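PDB 5ZKA: N-acetylneuraminate lyase from Fusobacterium nucleatum subsp. nucleatum ATCC 25586, which is a lyase of the dihydrodipicolinate synthetase family, folded as a TIM barrel of parallel strands ringed by helices. Local coordinates for residues G20-L25 and G217-T222; L56-S61 and V88-Q93. One frame throughout, in Å; residues are numbered along the deposited sequence.

Interaction 1: G20-L25 and G217-T222; sequences GIYSAL and GAIGST
Y22 and I219 lie side by side on two parallel strands, the first and the last of the TIM barrel, so their pairing closes the ring. Their side chains cross obliquely: CB of Y22 rests 3.7 Å from CG1 of I219. CG of Y22 sits beside the backbone N (chi1 -71°), and this torsion turns the ring back toward G20, whose O lies in plane at its edge; A218 O also approaches the edge. I91 and N89 of strand 89-93 pack against Y22, F200 meets its ring at a steep angle, and its hydroxyl is hydrogen-bonded to M18 O. A24 CB stands 4.4 Å from I219 CG2. The other sheet face carries I21 and A218, whose CD1 and CB meet at 4.1 Å beneath Y223 of helix 223-237; S23, on the same face, sends OG to N47.

Four backbone hydrogen bonds stitch the pair, two of them straight at the hydrogen: Y22 N to A218 O (2.8 Å) and A24 N to G220 O (2.9 Å), although A24 N approaches from above the carbonyl plane. At G20 and G217 the strands come closest, CA of G217 lying 3.1 Å from G20 O, and G20 adopts angles suited to glycine. Cohesion across this seam thus comes from backbone bonds backed by small apolar contacts, while the side-chain hydroxyls of Y22 and S23 find partners outside it.

Interaction 2: L56-S61 and V88-Q93; sequences LYVGGS and VNLIAQ
The Y57 ring and the Q93 amide cross with their planes 36° apart, and I91 joins them on the same side of the sheet. I91 CG2 meets the ring obliquely, 3.7 Å from CE1, and Q93 CG comes at a similar slant, passing 3.2 Å from Y57 OH. This is the parallel strand pair of a beta-alpha-beta unit of the TIM barrel, strand 55-58, helix 70-84 and strand 89-93. CG of Y57 stands anti to the backbone N (chi1 -171°), which sends the ring across the neighbouring strand, where its hydroxyl bonds S118 OG.

The opposite sheet face, turned to helix 70-84, is aliphatic: L56 CB touches L90 CD2 at 3.7 Å, V58 lies farther along, V76 and F77 of the helix pack on V58, and I81 on L90. V88 CG2 extends this patch toward L56 CG. V58 N to I91 O (2.8 Å, 175° at the hydrogen) and Q93 N to V58 O are the straightest of the backbone bonds.

Past the strand, G59 turns the chain at angles that call for glycine. S61 N is hydrogen-bonded to O2 of the modified residue at position 178. The chain of Q93 bends at its second torsion, and its amide is held at both ends: OE1 accepts from G95 N and V120 N, while NE2 donates to G59 O at 2.8 Å, an oxygen lying almost in the amide plane.

Both contacts are buried parallel strand pairs of one barrel and meet where strands 20-24 and 55-58 run side by side, probably hydrogen-bonded through S23 O to Y57 N (2.8 Å) and L25 N to Y57 O. Interaction 1 joins strands almost 200 residues apart and shuts the barrel; interaction 2 joins successive strands across one helix. Their side chains meet in the interior, where Y22 CE2 packs on I91 CD1 at 3.5 Å. The chemistry differs: the hydrogen bonds across interaction 1 are all backbone to backbone, whereas interaction 2 adds a side-chain amide bond at the strand end, close to the loop that reaches the modified lysine, position 178.

Interaction 1: G20-L25 and G217-T222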
loop_
_atom_site.group_PDB
_atom_site.type_symbol
_atom_site.label_atom_id
_atom_site.label_comp_id
_atom_site.label_asym_id
_atom_site.label_seq_id
_atom_site.Cartn_x
_atom_site.Cartn_y
_atom_site.Cartn_z
ATOM N N GLY A 20 14.957 -13.769 1.240
ATOM C CA GLY A 20 15.002 -13.618 2.682
ATOM C C GLY A 20 15.173 -12.174 3.106
ATOM O O GLY A 20 15.013 -11.236 2.315
ATOM N N ILE A 21 15.524 -12.002 4.381
ATOM C CA ILE A 21 15.578 -10.696 5.031
ATOM C C ILE A 21 17.012 -10.173 4.989
ATOM O O ILE A 21 17.926 -10.823 5.504
ATOM C CB ILE A 21 15.081 -10.793 6.481
ATOM C CG1 ILE A 21 13.680 -11.412 6.535
ATOM C CG2 ILE A 21 15.130 -9.442 7.157
ATOM C CD1 ILE A 21 12.613 -10.568 5.891
ATOM N N TYR A 22 17.204 -9.000 4.382
ATOM C CA TYR A 22 18.507 -8.340 4.276
ATOM C C TYR A 22 18.523 -7.076 5.129
ATOM O O TYR A 22 17.652 -6.215 4.974
ATOM C CB TYR A 22 18.811 -7.923 2.830
ATOM C CG TYR A 22 19.111 -9.036 1.858
ATOM C CD1 TYR A 22 18.134 -9.958 1.510
ATOM C CD2 TYR A 22 20.355 -9.126 1.238
ATOM C CE1 TYR A 22 18.395 -10.973 0.614
ATOM C CE2 TYR A 22 20.628 -10.135 0.329
ATOM C CZ TYR A 22 19.636 -11.047 0.015
ATOM O OH TYR A 22 19.879 -12.053 -0.878
ATOM N N SER A 23 19.535 -6.928 5.982
ATOM C CA SER A 23 19.752 -5.635 6.619
ATOM C C SER A 23 20.461 -4.702 5.649
ATOM O O SER A 23 21.474 -5.076 5.051
ATOM C CB SER A 23 20.601 -5.779 7.883
ATOM O OG SER A 23 19.833 -6.296 8.960
ATOM N N ALA A 24 19.944 -3.486 5.505
ATOM C CA ALA A 24 20.695 -2.425 4.845
ATOM C C ALA A 24 21.734 -1.966 5.846
ATOM O O ALA A 24 21.419 -1.278 6.825
ATOM C CB ALA A 24 19.781 -1.286 4.406
ATOM N N LEU A 25 22.966 -2.405 5.622
ATOM C CA LEU A 25 24.010 -2.318 6.625
ATOM C C LEU A 25 24.322 -0.870 6.982
ATOM O O LEU A 25 24.643 -0.055 6.116
ATOM C CB LEU A 25 25.257 -3.027 6.104
ATOM C CG LEU A 25 26.427 -3.126 7.077
ATOM C CD1 LEU A 25 26.035 -4.034 8.238
ATOM C CD2 LEU A 25 27.660 -3.658 6.356
ATOM N N GLY A 217 11.598 -11.365 -0.439
ATOM C CA GLY A 217 12.359 -10.966 0.725
ATOM C C GLY A 217 12.158 -9.491 0.978
ATOM O O GLY A 217 11.205 -8.885 0.479
ATOM N N ALA A 218 13.077 -8.922 1.749
ATOM C CA ALA A 218 12.979 -7.524 2.134
ATOM C C ALA A 218 14.372 -7.007 2.444
ATOM O O ALA A 218 15.229 -7.756 2.910
ATOM C CB ALA A 218 12.064 -7.338 3.355
ATOM N N ILE A 219 14.586 -5.725 2.171
ATOM C CA ILE A 219 15.841 -5.033 2.458
ATOM C C ILE A 219 15.478 -3.789 3.263
ATOM O O ILE A 219 14.689 -2.962 2.794
ATOM C CB ILE A 219 16.576 -4.662 1.157
ATOM C CG1 ILE A 219 16.909 -5.924 0.376
ATOM C CG2 ILE A 219 17.825 -3.836 1.430
ATOM C CD1 ILE A 219 17.219 -5.655 -1.134
ATOM N N GLY A 220 16.001 -3.669 4.481
ATOM C CA GLY A 220 15.542 -2.599 5.359
ATOM C C GLY A 220 16.554 -2.163 6.393
ATOM O O GLY A 220 17.392 -2.949 6.844
ATOM N N SER A 221 16.448 -0.896 6.798
ATOM C CA SER A 221 17.332 -0.365 7.837
ATOM C C SER A 221 16.973 -0.888 9.218
ATOM O O SER A 221 17.856 -1.045 10.073
ATOM C CB SER A 221 17.259 1.158 7.858
ATOM O OG SER A 221 15.917 1.590 8.052
ATOM N N THR A 222 15.690 -1.120 9.486
ATOM C CA THR A 222 15.357 -1.489 10.861
ATOM C C THR A 222 15.763 -2.911 11.197
ATOM O O THR A 222 15.794 -3.267 12.382
ATOM C CB THR A 222 13.862 -1.308 11.136
ATOM O OG1 THR A 222 13.104 -2.268 10.388
ATOM C CG2 THR A 222 13.418 0.103 10.762
#

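Interaction 2: L56-S61 and V88-Q93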
loop_
_atom_site.group_PDB
_atom_site.type_symbol
_atom_site.label_atom_id
_atom_site.label_comp_id
_atom_site.label_asym_id
_atom_site.label_seq_id
_atom_site.Cartn_x
_atom_site.Cartn_y
_atom_site.Cartn_z
ATOM N N LEU A 56 23.120 -9.206 3.669
ATOM C CA LEU A 56 23.469 -7.816 3.932
ATOM C C LEU A 56 23.427 -7.044 2.622
ATOM O O LEU A 56 23.949 -7.515 1.606
ATOM C CB LEU A 56 24.857 -7.692 4.574
ATOM C CG LEU A 56 25.002 -8.287 5.977
ATOM C CD1 LEU A 56 26.448 -8.211 6.446
ATOM C CD2 LEU A 56 24.079 -7.579 6.965
ATOM N N TYR A 57 22.783 -5.878 2.652
ATOM C CA TYR A 57 22.746 -4.941 1.538
ATOM C C TYR A 57 23.738 -3.827 1.850
ATOM O O TYR A 57 23.493 -3.002 2.734
ATOM C CB TYR A 57 21.328 -4.405 1.367
ATOM C CG TYR A 57 21.084 -3.601 0.130
ATOM C CD1 TYR A 57 20.790 -4.219 -1.078
ATOM C CD2 TYR A 57 21.085 -2.212 0.180
ATOM C CE1 TYR A 57 20.521 -3.466 -2.218
ATOM C CE2 TYR A 57 20.822 -1.460 -0.949
ATOM C CZ TYR A 57 20.544 -2.093 -2.140
ATOM O OH TYR A 57 20.273 -1.335 -3.257
ATOM N N VAL A 58 24.877 -3.832 1.162
ATOM C CA VAL A 58 26.008 -2.982 1.518
ATOM C C VAL A 58 26.061 -1.803 0.558
ATOM O O VAL A 58 25.973 -1.981 -0.663
ATOM C CB VAL A 58 27.325 -3.771 1.491
ATOM C CG1 VAL A 58 28.472 -2.894 1.977
ATOM C CG2 VAL A 58 27.205 -5.035 2.366
ATOM N N GLY A 59 26.197 -0.599 1.109
ATOM C CA GLY A 59 26.333 0.593 0.299
ATOM C C GLY A 59 25.031 1.251 -0.087
ATOM O O GLY A 59 25.014 2.032 -1.044
ATOM N N GLY A 60 23.934 0.953 0.615
ATOM C CA GLY A 60 22.658 1.572 0.321
ATOM C C GLY A 60 22.496 2.931 0.984
ATOM O O GLY A 60 23.409 3.473 1.614
ATOM N N SER A 61 21.286 3.492 0.837
ATOM C CA SER A 61 20.984 4.773 1.469
ATOM C C SER A 61 21.244 4.722 2.971
ATOM O O SER A 61 21.790 5.671 3.549
ATOM C CB SER A 61 19.527 5.157 1.200
ATOM O OG SER A 61 19.216 5.024 -0.179
ATOM N N VAL A 88 26.383 -15.189 4.770
ATOM C CA VAL A 88 25.094 -14.649 4.360
ATOM C C VAL A 88 25.215 -14.160 2.922
ATOM O O VAL A 88 26.314 -14.028 2.375
ATOM C CB VAL A 88 24.627 -13.505 5.282
ATOM C CG1 VAL A 88 24.413 -14.019 6.716
ATOM C CG2 VAL A 88 25.662 -12.385 5.279
ATOM N N ASN A 89 24.065 -13.901 2.304
ATOM C CA ASN A 89 24.075 -13.264 0.991
ATOM C C ASN A 89 24.591 -11.837 1.109
ATOM O O ASN A 89 24.368 -11.154 2.112
ATOM C CB ASN A 89 22.677 -13.228 0.378
ATOM C CG ASN A 89 22.187 -14.592 -0.061
ATOM O OD1 ASN A 89 22.814 -15.259 -0.881
ATOM N ND2 ASN A 89 21.048 -15.013 0.489
ATOM N N LEU A 90 25.255 -11.368 0.054
ATOM C CA LEU A 90 25.719 -9.990 -0.005
ATOM C C LEU A 90 25.291 -9.363 -1.319
ATOM O O LEU A 90 25.505 -9.952 -2.382
ATOM C CB LEU A 90 27.239 -9.914 0.113
ATOM C CG LEU A 90 27.876 -10.377 1.417
ATOM C CD1 LEU A 90 29.372 -10.313 1.264
ATOM C CD2 LEU A 90 27.431 -9.491 2.547
ATOM N N ILE A 91 24.717 -8.163 -1.241
ATOM C CA ILE A 91 24.429 -7.326 -2.402
ATOM C C ILE A 91 25.203 -6.026 -2.235
ATOM O O ILE A 91 25.195 -5.432 -1.150
ATOM C CB ILE A 91 22.922 -7.035 -2.550
ATOM C CG1 ILE A 91 22.112 -8.324 -2.724
ATOM C CG2 ILE A 91 22.661 -6.060 -3.744
ATOM C CD1 ILE A 91 20.590 -8.107 -2.504
ATOM N N ALA A 92 25.866 -5.579 -3.303
ATOM C CA ALA A 92 26.629 -4.341 -3.268
ATOM C C ALA A 92 25.899 -3.292 -4.092
ATOM O O ALA A 92 25.751 -3.451 -5.309
ATOM C CB ALA A 92 28.050 -4.559 -3.805
ATOM N N GLN A 93 25.443 -2.227 -3.434
ATOM C CA GLN A 93 24.819 -1.100 -4.125
ATOM C C GLN A 93 25.914 -0.179 -4.655
ATOM O O GLN A 93 26.681 0.387 -3.868
ATOM C CB GLN A 93 23.886 -0.356 -3.170
ATOM C CG GLN A 93 22.805 0.492 -3.857
ATOM C CD GLN A 93 23.359 1.755 -4.465
ATOM O OE1 GLN A 93 22.989 2.143 -5.567
ATOM N NE2 GLN A 93 24.260 2.405 -3.748
#